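Local coordinates for SIRV1 hypothetical protein ORF119 (Sulfolobus islandicus rudivirus 1 variant xx, PDB 2X3G) that probably acts as a dimeric Rep-type HUH endonuclease that nicks viral DNA to start its replication, at residues R35-Y40 and I67-N72; S78-H83 and I90-V95; K4-F9 and H49-K54; G28-I33 and N61-H66. One frame throughout, in Å; residues are numbered along the deposited sequence. Where two conformers were deposited one is given.

Contact 1 of 4, residues R35-Y40 and I67-N72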
# COMPACT_ATOMS: atom_id res chain seq x y z
N ARG A 35 0.08 -11.97 -14.68
CA ARG A 35 -0.82 -12.33 -15.77
C ARG A 35 -0.65 -13.78 -16.21
O ARG A 35 -1.63 -14.53 -16.29
CB ARG A 35 -0.61 -11.41 -16.97
CG ARG A 35 -1.36 -11.87 -18.21
CD ARG A 35 -1.28 -10.86 -19.32
NE ARG A 35 0.07 -10.67 -19.85
CZ ARG A 35 0.72 -11.53 -20.63
NH1 ARG A 35 0.18 -12.70 -20.97
NH2 ARG A 35 1.93 -11.23 -21.06
N LYS A 36 0.58 -14.18 -16.49
CA LYS A 36 0.84 -15.54 -16.93
C LYS A 36 0.53 -16.56 -15.84
O LYS A 36 0.07 -17.67 -16.13
CB LYS A 36 2.28 -15.71 -17.40
CG LYS A 36 2.53 -15.18 -18.81
CD LYS A 36 3.83 -15.70 -19.37
CE LYS A 36 3.78 -15.75 -20.89
NZ LYS A 36 5.12 -15.71 -21.51
N PHE A 37 0.80 -16.20 -14.59
CA PHE A 37 0.39 -17.03 -13.46
C PHE A 37 -1.13 -17.16 -13.44
O PHE A 37 -1.67 -18.24 -13.24
CB PHE A 37 0.91 -16.47 -12.13
CG PHE A 37 0.58 -17.33 -10.95
CD1 PHE A 37 1.38 -18.42 -10.62
CD2 PHE A 37 -0.53 -17.07 -10.17
CE1 PHE A 37 1.05 -19.23 -9.54
CE2 PHE A 37 -0.85 -17.88 -9.12
CZ PHE A 37 -0.07 -18.94 -8.80
N ARG A 38 -1.84 -16.05 -13.60
CA ARG A 38 -3.30 -16.09 -13.56
C ARG A 38 -3.85 -16.96 -14.67
O ARG A 38 -4.85 -17.68 -14.46
CB ARG A 38 -3.90 -14.68 -13.67
CG ARG A 38 -4.08 -14.00 -12.33
CD ARG A 38 -4.87 -12.69 -12.46
NE ARG A 38 -5.26 -12.23 -11.12
CZ ARG A 38 -4.49 -11.49 -10.34
NH1 ARG A 38 -3.29 -11.08 -10.75
NH2 ARG A 38 -4.92 -11.17 -9.12
N SER A 39 -3.21 -16.88 -15.83
CA SER A 39 -3.60 -17.67 -17.00
C SER A 39 -3.38 -19.19 -16.80
O SER A 39 -4.22 -20.00 -17.16
CB SER A 39 -2.87 -17.17 -18.24
OG SER A 39 -3.33 -15.85 -18.59
N TYR A 40 -2.25 -19.54 -16.21
CA TYR A 40 -2.00 -20.91 -15.75
C TYR A 40 -3.10 -21.39 -14.78
O TYR A 40 -3.65 -22.47 -14.94
CB TYR A 40 -0.59 -21.02 -15.14
CG TYR A 40 -0.45 -21.98 -14.01
CD1 TYR A 40 -0.23 -21.52 -12.71
CD2 TYR A 40 -0.55 -23.35 -14.22
CE1 TYR A 40 -0.11 -22.40 -11.65
CE2 TYR A 40 -0.45 -24.24 -13.15
CZ TYR A 40 -0.23 -23.75 -11.86
OH TYR A 40 -0.10 -24.59 -10.77
N ILE A 67 -0.13 -14.15 -2.78
CA ILE A 67 -1.16 -14.57 -3.68
C ILE A 67 -2.12 -15.51 -2.96
O ILE A 67 -1.68 -16.45 -2.32
CB ILE A 67 -0.56 -15.28 -4.91
CG1 ILE A 67 0.43 -14.38 -5.64
CG2 ILE A 67 -1.63 -15.70 -5.89
CD1 ILE A 67 0.92 -14.98 -6.95
N LEU A 68 -3.43 -15.23 -3.05
CA LEU A 68 -4.45 -16.23 -2.72
C LEU A 68 -5.04 -16.81 -3.99
O LEU A 68 -5.44 -16.08 -4.89
CB LEU A 68 -5.60 -15.64 -1.92
CG LEU A 68 -5.35 -15.34 -0.47
CD1 LEU A 68 -6.62 -14.68 0.08
CD2 LEU A 68 -5.01 -16.60 0.30
N VAL A 69 -5.06 -18.12 -4.04
CA VAL A 69 -5.67 -18.85 -5.16
C VAL A 69 -6.85 -19.63 -4.56
O VAL A 69 -6.68 -20.42 -3.65
CB VAL A 69 -4.65 -19.80 -5.83
CG1 VAL A 69 -5.35 -20.71 -6.87
CG2 VAL A 69 -3.51 -19.00 -6.49
N PHE A 70 -8.04 -19.35 -5.07
CA PHE A 70 -9.24 -20.10 -4.75
C PHE A 70 -9.58 -21.02 -5.92
O PHE A 70 -9.79 -20.55 -7.03
CB PHE A 70 -10.38 -19.13 -4.56
CG PHE A 70 -10.08 -18.08 -3.55
CD1 PHE A 70 -9.60 -16.83 -3.95
CD2 PHE A 70 -10.28 -18.32 -2.20
CE1 PHE A 70 -9.34 -15.84 -3.01
CE2 PHE A 70 -10.03 -17.35 -1.27
CZ PHE A 70 -9.55 -16.10 -1.68
N THR A 71 -9.68 -22.31 -5.64
CA THR A 71 -9.82 -23.32 -6.69
C THR A 71 -10.46 -24.59 -6.11
O THR A 71 -10.35 -24.88 -4.92
CB THR A 71 -8.45 -23.65 -7.33
OG1 THR A 71 -8.61 -24.54 -8.43
CG2 THR A 71 -7.48 -24.27 -6.33
N ASN A 72 -11.09 -25.35 -6.99
CA ASN A 72 -11.76 -26.59 -6.61
C ASN A 72 -10.94 -27.79 -7.01
O ASN A 72 -11.35 -28.93 -6.81
CB ASN A 72 -13.17 -26.60 -7.21
CG ASN A 72 -14.07 -25.59 -6.57
OD1 ASN A 72 -14.07 -25.46 -5.34
ND2 ASN A 72 -14.84 -24.87 -7.36

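Contact 2 of 4, residues S78-H83 and I90-V95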
# COMPACT_ATOMS: atom_id res chain seq x y z
N SER A 78 4.68 -27.83 -8.17
CA SER A 78 5.84 -27.65 -9.06
C SER A 78 5.56 -26.65 -10.19
O SER A 78 6.46 -25.97 -10.67
CB SER A 78 6.30 -28.99 -9.66
OG SER A 78 5.37 -29.49 -10.60
N ARG A 79 4.31 -26.56 -10.61
CA ARG A 79 3.91 -25.60 -11.64
C ARG A 79 3.81 -24.16 -11.12
O ARG A 79 4.03 -23.21 -11.87
CB ARG A 79 2.60 -26.03 -12.29
CG ARG A 79 2.68 -27.38 -13.00
CD ARG A 79 3.72 -27.39 -14.12
NE ARG A 79 3.95 -28.76 -14.61
CZ ARG A 79 3.76 -29.20 -15.86
NH1 ARG A 79 3.35 -28.39 -16.84
NH2 ARG A 79 4.01 -30.47 -16.14
N VAL A 80 3.50 -24.01 -9.83
CA VAL A 80 3.54 -22.70 -9.21
C VAL A 80 4.95 -22.14 -9.37
O VAL A 80 5.12 -20.98 -9.74
CB VAL A 80 3.16 -22.73 -7.68
CG1 VAL A 80 3.46 -21.38 -7.04
CG2 VAL A 80 1.69 -23.09 -7.47
N HIS A 81 5.97 -22.96 -9.10
CA HIS A 81 7.35 -22.53 -9.24
C HIS A 81 7.73 -22.24 -10.68
O HIS A 81 8.48 -21.30 -10.95
CB HIS A 81 8.32 -23.57 -8.66
CG HIS A 81 8.29 -23.65 -7.17
ND1 HIS A 81 9.41 -23.41 -6.40
CD2 HIS A 81 7.29 -23.97 -6.32
CE1 HIS A 81 9.09 -23.57 -5.12
NE2 HIS A 81 7.81 -23.90 -5.05
N LYS A 82 7.25 -23.07 -11.61
CA LYS A 82 7.54 -22.87 -13.04
C LYS A 82 6.97 -21.54 -13.55
O LYS A 82 7.55 -20.91 -14.46
CB LYS A 82 7.04 -24.06 -13.88
CG LYS A 82 6.94 -23.78 -15.36
CD LYS A 82 6.99 -25.05 -16.20
CE LYS A 82 6.91 -24.70 -17.69
NZ LYS A 82 7.28 -25.86 -18.54
N HIS A 83 5.86 -21.10 -12.95
CA HIS A 83 5.23 -19.84 -13.34
C HIS A 83 5.58 -18.67 -12.43
O HIS A 83 4.88 -17.66 -12.40
CB HIS A 83 3.72 -20.03 -13.41
CG HIS A 83 3.29 -20.95 -14.51
ND1 HIS A 83 2.97 -22.27 -14.29
CD2 HIS A 83 3.18 -20.75 -15.84
CE1 HIS A 83 2.65 -22.84 -15.44
NE2 HIS A 83 2.78 -21.94 -16.40
N ILE A 90 9.65 -19.60 -2.31
CA ILE A 90 8.21 -19.76 -2.39
C ILE A 90 7.72 -20.60 -1.22
O ILE A 90 8.31 -21.64 -0.92
CB ILE A 90 7.79 -20.46 -3.73
CG1 ILE A 90 8.19 -19.58 -4.92
CG2 ILE A 90 6.32 -20.78 -3.72
CD1 ILE A 90 8.06 -20.23 -6.31
N ARG A 91 6.65 -20.15 -0.59
CA ARG A 91 5.97 -20.93 0.43
C ARG A 91 4.52 -21.04 0.02
O ARG A 91 3.94 -20.09 -0.49
CB ARG A 91 6.13 -20.23 1.78
CG ARG A 91 5.45 -20.91 2.92
CD ARG A 91 5.62 -20.05 4.17
NE ARG A 91 4.88 -20.60 5.28
CZ ARG A 91 5.00 -20.18 6.52
NH1 ARG A 91 5.87 -19.22 6.83
NH2 ARG A 91 4.28 -20.74 7.47
N ILE A 92 3.95 -22.23 0.19
CA ILE A 92 2.56 -22.48 -0.14
C ILE A 92 1.88 -23.10 1.07
O ILE A 92 2.39 -24.06 1.63
CB ILE A 92 2.39 -23.40 -1.38
CG1 ILE A 92 3.13 -22.84 -2.58
CG2 ILE A 92 0.88 -23.61 -1.70
CD1 ILE A 92 3.08 -23.74 -3.84
N GLU A 93 0.73 -22.55 1.45
CA GLU A 93 -0.03 -23.01 2.59
C GLU A 93 -1.47 -23.17 2.13
O GLU A 93 -1.96 -22.38 1.32
CB GLU A 93 -0.00 -21.97 3.74
CG GLU A 93 1.30 -21.84 4.51
CD GLU A 93 1.61 -23.02 5.41
OE1 GLU A 93 0.69 -23.83 5.71
OE2 GLU A 93 2.79 -23.16 5.82
N LEU A 94 -2.14 -24.19 2.64
CA LEU A 94 -3.58 -24.28 2.49
C LEU A 94 -4.16 -23.55 3.65
O LEU A 94 -3.84 -23.86 4.80
CB LEU A 94 -4.05 -25.74 2.52
CG LEU A 94 -4.44 -26.40 1.21
CD1 LEU A 94 -5.07 -27.77 1.55
CD2 LEU A 94 -5.42 -25.56 0.38
N VAL A 95 -5.01 -22.57 3.39
CA VAL A 95 -5.61 -21.81 4.47
C VAL A 95 -6.83 -22.57 5.00
O VAL A 95 -7.77 -22.78 4.25
CB VAL A 95 -6.08 -20.42 3.99
CG1 VAL A 95 -6.68 -19.66 5.18
CG2 VAL A 95 -4.89 -19.66 3.38

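Contact 3 of 4, residues K4-F9 and H49-K54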
# COMPACT_ATOMS: atom_id res chain seq x y z
N LYS A 4 -14.63 -8.90 1.51
CA LYS A 4 -15.90 -9.60 1.37
C LYS A 4 -15.80 -10.63 0.24
O LYS A 4 -16.32 -11.74 0.38
CB LYS A 4 -17.08 -8.63 1.16
CG LYS A 4 -16.95 -7.64 -0.00
CD LYS A 4 -17.89 -7.95 -1.19
CE LYS A 4 -18.00 -6.76 -2.15
NZ LYS A 4 -16.72 -6.47 -2.85
N LYS A 5 -15.11 -10.28 -0.84
CA LYS A 5 -14.90 -11.24 -1.93
C LYS A 5 -14.02 -12.40 -1.44
O LYS A 5 -14.33 -13.56 -1.67
CB LYS A 5 -14.25 -10.60 -3.15
CG LYS A 5 -15.18 -9.80 -4.05
CD LYS A 5 -14.41 -9.35 -5.31
CE LYS A 5 -15.34 -9.09 -6.50
NZ LYS A 5 -16.21 -7.90 -6.36
N VAL A 6 -12.93 -12.06 -0.74
CA VAL A 6 -12.02 -13.08 -0.21
C VAL A 6 -12.78 -14.05 0.70
O VAL A 6 -12.60 -15.25 0.60
CB VAL A 6 -10.80 -12.45 0.52
CG1 VAL A 6 -10.09 -13.48 1.43
CG2 VAL A 6 -9.82 -11.86 -0.51
N LEU A 7 -13.63 -13.54 1.58
CA LEU A 7 -14.40 -14.44 2.46
C LEU A 7 -15.37 -15.33 1.71
O LEU A 7 -15.48 -16.52 1.99
CB LEU A 7 -15.20 -13.63 3.46
CG LEU A 7 -14.34 -12.89 4.47
CD1 LEU A 7 -15.11 -11.76 5.05
CD2 LEU A 7 -13.80 -13.84 5.55
N ASN A 8 -16.08 -14.73 0.77
CA ASN A 8 -16.99 -15.47 -0.09
C ASN A 8 -16.31 -16.61 -0.86
O ASN A 8 -16.80 -17.75 -0.85
CB ASN A 8 -17.73 -14.53 -1.05
CG ASN A 8 -19.00 -13.97 -0.43
OD1 ASN A 8 -19.65 -14.64 0.37
ND2 ASN A 8 -19.36 -12.74 -0.81
N PHE A 9 -15.18 -16.33 -1.49
CA PHE A 9 -14.45 -17.35 -2.22
C PHE A 9 -13.86 -18.37 -1.26
O PHE A 9 -13.92 -19.56 -1.50
CB PHE A 9 -13.34 -16.74 -3.08
CG PHE A 9 -13.81 -15.78 -4.14
CD1 PHE A 9 -15.10 -15.82 -4.65
CD2 PHE A 9 -12.93 -14.86 -4.66
CE1 PHE A 9 -15.49 -14.93 -5.63
CE2 PHE A 9 -13.31 -13.99 -5.65
CZ PHE A 9 -14.59 -14.01 -6.12
N HIS A 49 -10.32 -18.14 -8.76
CA HIS A 49 -10.05 -16.71 -8.52
C HIS A 49 -8.68 -16.53 -7.90
O HIS A 49 -8.18 -17.39 -7.19
CB HIS A 49 -11.10 -16.13 -7.59
CG HIS A 49 -12.46 -16.09 -8.22
ND1 HIS A 49 -12.78 -15.25 -9.26
CD2 HIS A 49 -13.58 -16.82 -7.97
CE1 HIS A 49 -14.04 -15.45 -9.62
NE2 HIS A 49 -14.55 -16.39 -8.84
N VAL A 50 -8.06 -15.40 -8.20
CA VAL A 50 -6.70 -15.14 -7.75
C VAL A 50 -6.64 -13.72 -7.24
O VAL A 50 -7.06 -12.79 -7.94
CB VAL A 50 -5.66 -15.34 -8.84
CG1 VAL A 50 -4.25 -15.03 -8.32
CG2 VAL A 50 -5.70 -16.78 -9.39
N PHE A 51 -6.19 -13.58 -6.00
CA PHE A 51 -6.00 -12.29 -5.35
C PHE A 51 -4.50 -12.13 -5.16
O PHE A 51 -3.86 -13.04 -4.69
CB PHE A 51 -6.73 -12.29 -4.02
CG PHE A 51 -6.67 -10.98 -3.29
CD1 PHE A 51 -7.09 -9.81 -3.91
CD2 PHE A 51 -6.25 -10.93 -1.98
CE1 PHE A 51 -7.04 -8.61 -3.24
CE2 PHE A 51 -6.22 -9.73 -1.29
CZ PHE A 51 -6.61 -8.56 -1.92
N SER A 52 -3.96 -10.99 -5.58
CA SER A 52 -2.52 -10.80 -5.60
C SER A 52 -2.14 -9.45 -5.05
O SER A 52 -2.87 -8.47 -5.23
CB SER A 52 -1.98 -10.95 -7.03
OG SER A 52 -2.35 -9.86 -7.86
N ILE A 53 -0.98 -9.43 -4.38
CA ILE A 53 -0.39 -8.22 -3.82
C ILE A 53 1.09 -8.21 -4.17
O ILE A 53 1.77 -9.22 -3.98
CB ILE A 53 -0.50 -8.21 -2.27
CG1 ILE A 53 -1.95 -8.41 -1.82
CG2 ILE A 53 0.07 -6.91 -1.70
CD1 ILE A 53 -2.83 -7.26 -2.17
N LYS A 54 1.59 -7.10 -4.71
CA LYS A 54 3.03 -6.86 -4.81
C LYS A 54 3.38 -5.84 -3.73
O LYS A 54 2.81 -4.74 -3.70
CB LYS A 54 3.42 -6.33 -6.20
CG LYS A 54 4.86 -5.83 -6.33
CD LYS A 54 5.06 -5.01 -7.61
CE LYS A 54 6.48 -4.49 -7.77
NZ LYS A 54 6.59 -3.01 -7.57

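Contact 4 of 4, residues G28-I33 and N61-H66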
# COMPACT_ATOMS: atom_id res chain seq x y z
N GLY A 28 12.71 -7.78 -13.91
CA GLY A 28 11.55 -8.60 -14.23
C GLY A 28 10.26 -7.81 -14.26
O GLY A 28 10.22 -6.64 -13.86
N ASP A 29 9.21 -8.47 -14.71
CA ASP A 29 7.98 -7.81 -15.10
C ASP A 29 6.83 -8.39 -14.30
O ASP A 29 6.26 -9.41 -14.67
CB ASP A 29 7.78 -7.99 -16.61
CG ASP A 29 6.63 -7.18 -17.17
OD1 ASP A 29 5.81 -6.65 -16.37
OD2 ASP A 29 6.54 -7.06 -18.41
N THR A 30 6.48 -7.73 -13.20
CA THR A 30 5.47 -8.24 -12.29
C THR A 30 4.09 -8.32 -12.97
O THR A 30 3.26 -9.15 -12.58
CB THR A 30 5.40 -7.42 -10.97
OG1 THR A 30 6.66 -7.51 -10.29
CG2 THR A 30 4.29 -7.95 -10.04
N GLU A 31 3.84 -7.48 -13.97
CA GLU A 31 2.60 -7.57 -14.73
C GLU A 31 2.55 -8.88 -15.49
O GLU A 31 1.58 -9.63 -15.38
CB GLU A 31 2.46 -6.41 -15.71
CG GLU A 31 2.24 -5.05 -15.08
CD GLU A 31 1.71 -4.02 -16.07
OE1 GLU A 31 1.07 -3.04 -15.61
OE2 GLU A 31 1.93 -4.18 -17.30
N LYS A 32 3.59 -9.15 -16.26
CA LYS A 32 3.67 -10.35 -17.09
C LYS A 32 3.65 -11.61 -16.23
O LYS A 32 2.98 -12.59 -16.58
CB LYS A 32 4.94 -10.32 -17.94
CG LYS A 32 4.90 -11.24 -19.16
CD LYS A 32 6.01 -10.88 -20.15
CE LYS A 32 5.60 -11.16 -21.59
NZ LYS A 32 6.53 -10.53 -22.58
N ILE A 33 4.38 -11.58 -15.12
CA ILE A 33 4.43 -12.69 -14.16
C ILE A 33 3.06 -13.02 -13.63
O ILE A 33 2.61 -14.15 -13.72
CB ILE A 33 5.36 -12.37 -12.95
CG1 ILE A 33 6.82 -12.26 -13.40
CG2 ILE A 33 5.25 -13.43 -11.88
CD1 ILE A 33 7.62 -11.26 -12.58
N ASN A 61 15.80 -4.78 -1.83
CA ASN A 61 16.67 -5.65 -2.63
C ASN A 61 15.92 -6.54 -3.64
O ASN A 61 16.46 -6.86 -4.70
CB ASN A 61 17.55 -6.52 -1.71
CG ASN A 61 16.74 -7.56 -0.93
OD1 ASN A 61 15.78 -7.22 -0.23
ND2 ASN A 61 17.12 -8.83 -1.06
N GLY A 62 14.70 -6.93 -3.32
CA GLY A 62 13.99 -7.89 -4.16
C GLY A 62 12.51 -7.65 -4.29
O GLY A 62 12.01 -6.57 -3.97
N LEU A 63 11.82 -8.67 -4.80
CA LEU A 63 10.37 -8.66 -4.93
C LEU A 63 9.74 -9.43 -3.78
O LEU A 63 10.34 -10.36 -3.23
CB LEU A 63 9.94 -9.32 -6.25
CG LEU A 63 10.55 -8.76 -7.54
CD1 LEU A 63 10.49 -9.80 -8.68
CD2 LEU A 63 9.88 -7.46 -7.91
N HIS A 64 8.52 -9.04 -3.44
CA HIS A 64 7.73 -9.73 -2.44
C HIS A 64 6.29 -9.76 -2.94
O HIS A 64 5.67 -8.70 -3.10
CB HIS A 64 7.85 -8.99 -1.11
CG HIS A 64 7.66 -9.86 0.09
ND1 HIS A 64 8.71 -10.54 0.67
CD2 HIS A 64 6.57 -10.14 0.83
CE1 HIS A 64 8.26 -11.23 1.71
NE2 HIS A 64 6.96 -11.00 1.83
N TYR A 65 5.79 -10.96 -3.23
CA TYR A 65 4.42 -11.16 -3.71
C TYR A 65 3.65 -12.03 -2.73
O TYR A 65 4.19 -12.96 -2.18
CB TYR A 65 4.39 -11.90 -5.05
CG TYR A 65 5.23 -11.37 -6.20
CD1 TYR A 65 5.78 -12.26 -7.12
CD2 TYR A 65 5.44 -10.01 -6.39
CE1 TYR A 65 6.53 -11.82 -8.19
CE2 TYR A 65 6.19 -9.55 -7.45
CZ TYR A 65 6.73 -10.47 -8.35
OH TYR A 65 7.47 -10.05 -9.42
N HIS A 66 2.38 -11.73 -2.54
CA HIS A 66 1.47 -12.62 -1.81
C HIS A 66 0.30 -12.90 -2.72
O HIS A 66 -0.22 -11.99 -3.36
CB HIS A 66 0.96 -12.00 -0.50
CG HIS A 66 2.03 -11.67 0.48
ND1 HIS A 66 2.78 -12.63 1.13
CD2 HIS A 66 2.48 -10.48 0.92
CE1 HIS A 66 3.64 -12.04 1.93
NE2 HIS A 66 3.49 -10.73 1.82

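Contact 1 of 4, residues R35-Y40 and I67-N72
Phe-37 of helix 30-44 meets Ile-67 and Val-69, two alternate residues of strand 64-71 that face the helix. Its CE2 corner does most of the touching: Val-69 CG2 lies 3.9 Å from Phe-37 CE2, in the plane of the ring and at its edge, while Ile-67 CG2 is 4.0 Å from the same Phe-37 CE2. Ile-67 also sends its CD1 methyl over one face of the ring, 4.1 Å from Phe-37 CD2. The benzyl group can reach this far because CG stands anti to the backbone N (chi1 -177°), dropping the ring from the helix toward the sheet. The next shell closes round it, with Val-80 of helix 77-82 and Met-84 against Phe-37 and the ring edge of Tyr-40 at Phe-37 CE1. Arg-38, next along the helix, ties it to the neighbouring strand through Val-50 O and Ser-52 OG, and its NE reaches Ser-119 of the second subunit. Phe-37 thus plugs the helix into the buried core on this side of the antiparallel sheet. Across the two segments the chemistry is wholly apolar, so the attachment rests on shape and burial, while Arg-38 adds directional bonds to the next strand.

Contact 2 of 4, residues S78-H83 and I90-V95
Helix 77-82 and strand 89-94 are the second half of a split beta-alpha-beta crossover of the ferredoxin-like sheet, with 141° between the axis directions of 78-82 and 90-94; Val-80 and His-81 are laid against Ile-90 and Ile-92. The closer pairing is a CH-pi contact: Ile-90 CD1 sits over the middle of the imidazole of His-81, 3.5 Å from the ring centroid and only 12° off the ring normal. The two side chains slide past one another in opposite directions, which brings the branch point of Ile-90 up as well, with Ile-90 CB 3.6 Å from His-81 CE1. His-81 itself is exposed and works as a flat lid on the isoleucine. Deeper in, Val-80 and Ile-92 reach for each other tip to tip, Ile-92 CD1 coming 3.9 Å from Val-80 CG2. Extension of Ile-92 (chi2 177°) carries that methyl out from the strand to the helix. Behind Val-80 lie Phe-37 and Tyr-40 of helix 30-44. At the end of helix 77-82, Arg-79 O is gripped twice, by His-83 N and, from the opposite face of the carbonyl plane, by His-83 ND1 at 2.8 Å; this secures the imidazole of His-83, which stacks on Tyr-40. On the strand, Arg-91 points away from the helix and makes a salt bridge to Glu-93, with Arg-91 NH2 3.3 Å from Glu-93 OE2. The strand is therefore two-sided in its chemistry: isoleucines hold the helix by dispersion and CH-pi contact, and the charged pair occupies the other side.

Contact 3 of 4, residues K4-F9 and H49-K54
Phe-9 and His-49 make an offset stack where helix 2-10 packs beside the beginning of strand 49-55, and this is the tight end of the contact. Their planes are within 3° of parallel and the ring centroids are 3.9 Å apart, with Phe-9 CE2 only 3.4 Å from His-49 CG. His-49 CD2 lies over the centre of the phenyl ring, whose opposite face carries Lys-5 O, 3.3 Å above the plane of Phe-9 and offset toward the rim. The imidazole thus covers one face, and a backbone carbonyl touches the rim of the other. Both stacked residues are nevertheless only partly buried, and the lysines on this helix turn outward. His-49 ND1 is hydrogen-bonded to the terminal carboxylate of Ser-119 of the second subunit, a bond that helps fix the imidazole's rotation.

The looser half lies deeper. Val-6 sets a single methyl over one face of Phe-51, with Val-6 CG2 4.0 Å from Phe-51 CD2 and displaced toward the ring's rim, the side chains crossing at about a right angle. Here burial depends on third parties: Ile-102 and Met-109 of helix 99-109 close in, and Met-118 of the second subunit packs on both Val-6 and Phe-51. Residues 51-53 pair with a strand of that subunit in an antiparallel ladder, so the sheet continues through the dimer. The outcome is a helix clamped by aromatic stacking at one end and joined to the strand by one methyl at the other, where helix 99-109 and the second subunit supply further packing, with His-49 coupling the clamp to the carboxylate of the partner chain.

Contact 4 of 4, residues G28-I33 and N61-H66
Thr-30 and Leu-63 bring the backbones nearest, alpha carbons 8.9 Å apart, where helix 30-44 begins beside the residues leading into strand 64-71. This is the crossover helix of a ferredoxin-like sheet, linking parallel strands 15-22 and 49-55 with 64-71 between them, and its N-capped start is anchored by a tyrosine. Thr-30 OG1 and Tyr-65 OH are hydrogen-bonded at 2.8 Å, and either hydroxyl could be the donor. The threonine oxygen comes in at the edge of the ring, near its plane, while its methyl Thr-30 CG2 rests 3.6 Å from Tyr-65 CE2. That spread follows from the torsion at Thr-30 (chi1 -61°), which puts OG1 anti to the carbonyl carbon and sets CG2 against Tyr-65 CE2. One turn on, Ile-33 crosses the tyrosine at about a right angle, and its CD1 touches Tyr-65 OH at 3.4 Å. Leu-63 adds a looser contact through CD2, 4.0 Å from Thr-30 OG1. Phe-34 meets the Tyr-65 ring edge-to-face, so both the ring and its hydroxyl are engaged by the same helix.

Strand alternation turns His-64 and His-66 to the other side of the sheet, where His-66 meets the ring of Tyr-108. A His-Tyr-His run of this kind, with a tyrosine on a nearby helix, is consistent with the HUH signature of Rep proteins; Tyr-65 is then the middle residue, tying the strand to the helix behind it. At the cap, Asp-29 OD1 accepts weakly from Glu-31 N and Lys-32 N, and Asp-29 O takes the first helical bond, from Ile-33 N at 2.9 Å.

How the contacts relate
All four contacts dress one antiparallel sheet. Contacts 1, 2 and 4 lie on the same side: contacts 1 and 4 use successive parts of helix 30-44 and strand 64-71, with centres about 15 Å apart, and contact 2 joins contact 1, centres about 10 Å apart, where Phe-37 CD1 packs 4.0 Å from His-83 CB. Contact 3 occupies the other side, yet its strand pairs with strand 64-71: Leu-68 N lies 2.8 Å from Phe-51 O, and Ile-53 N 2.9 Å from His-66 O. Contacts 3 and 4 are some 18 Å apart between centres. His-64, His-66 and Tyr-108, the probable HUH-type site, share contact 3's side of the sheet, behind the packing of contact 4.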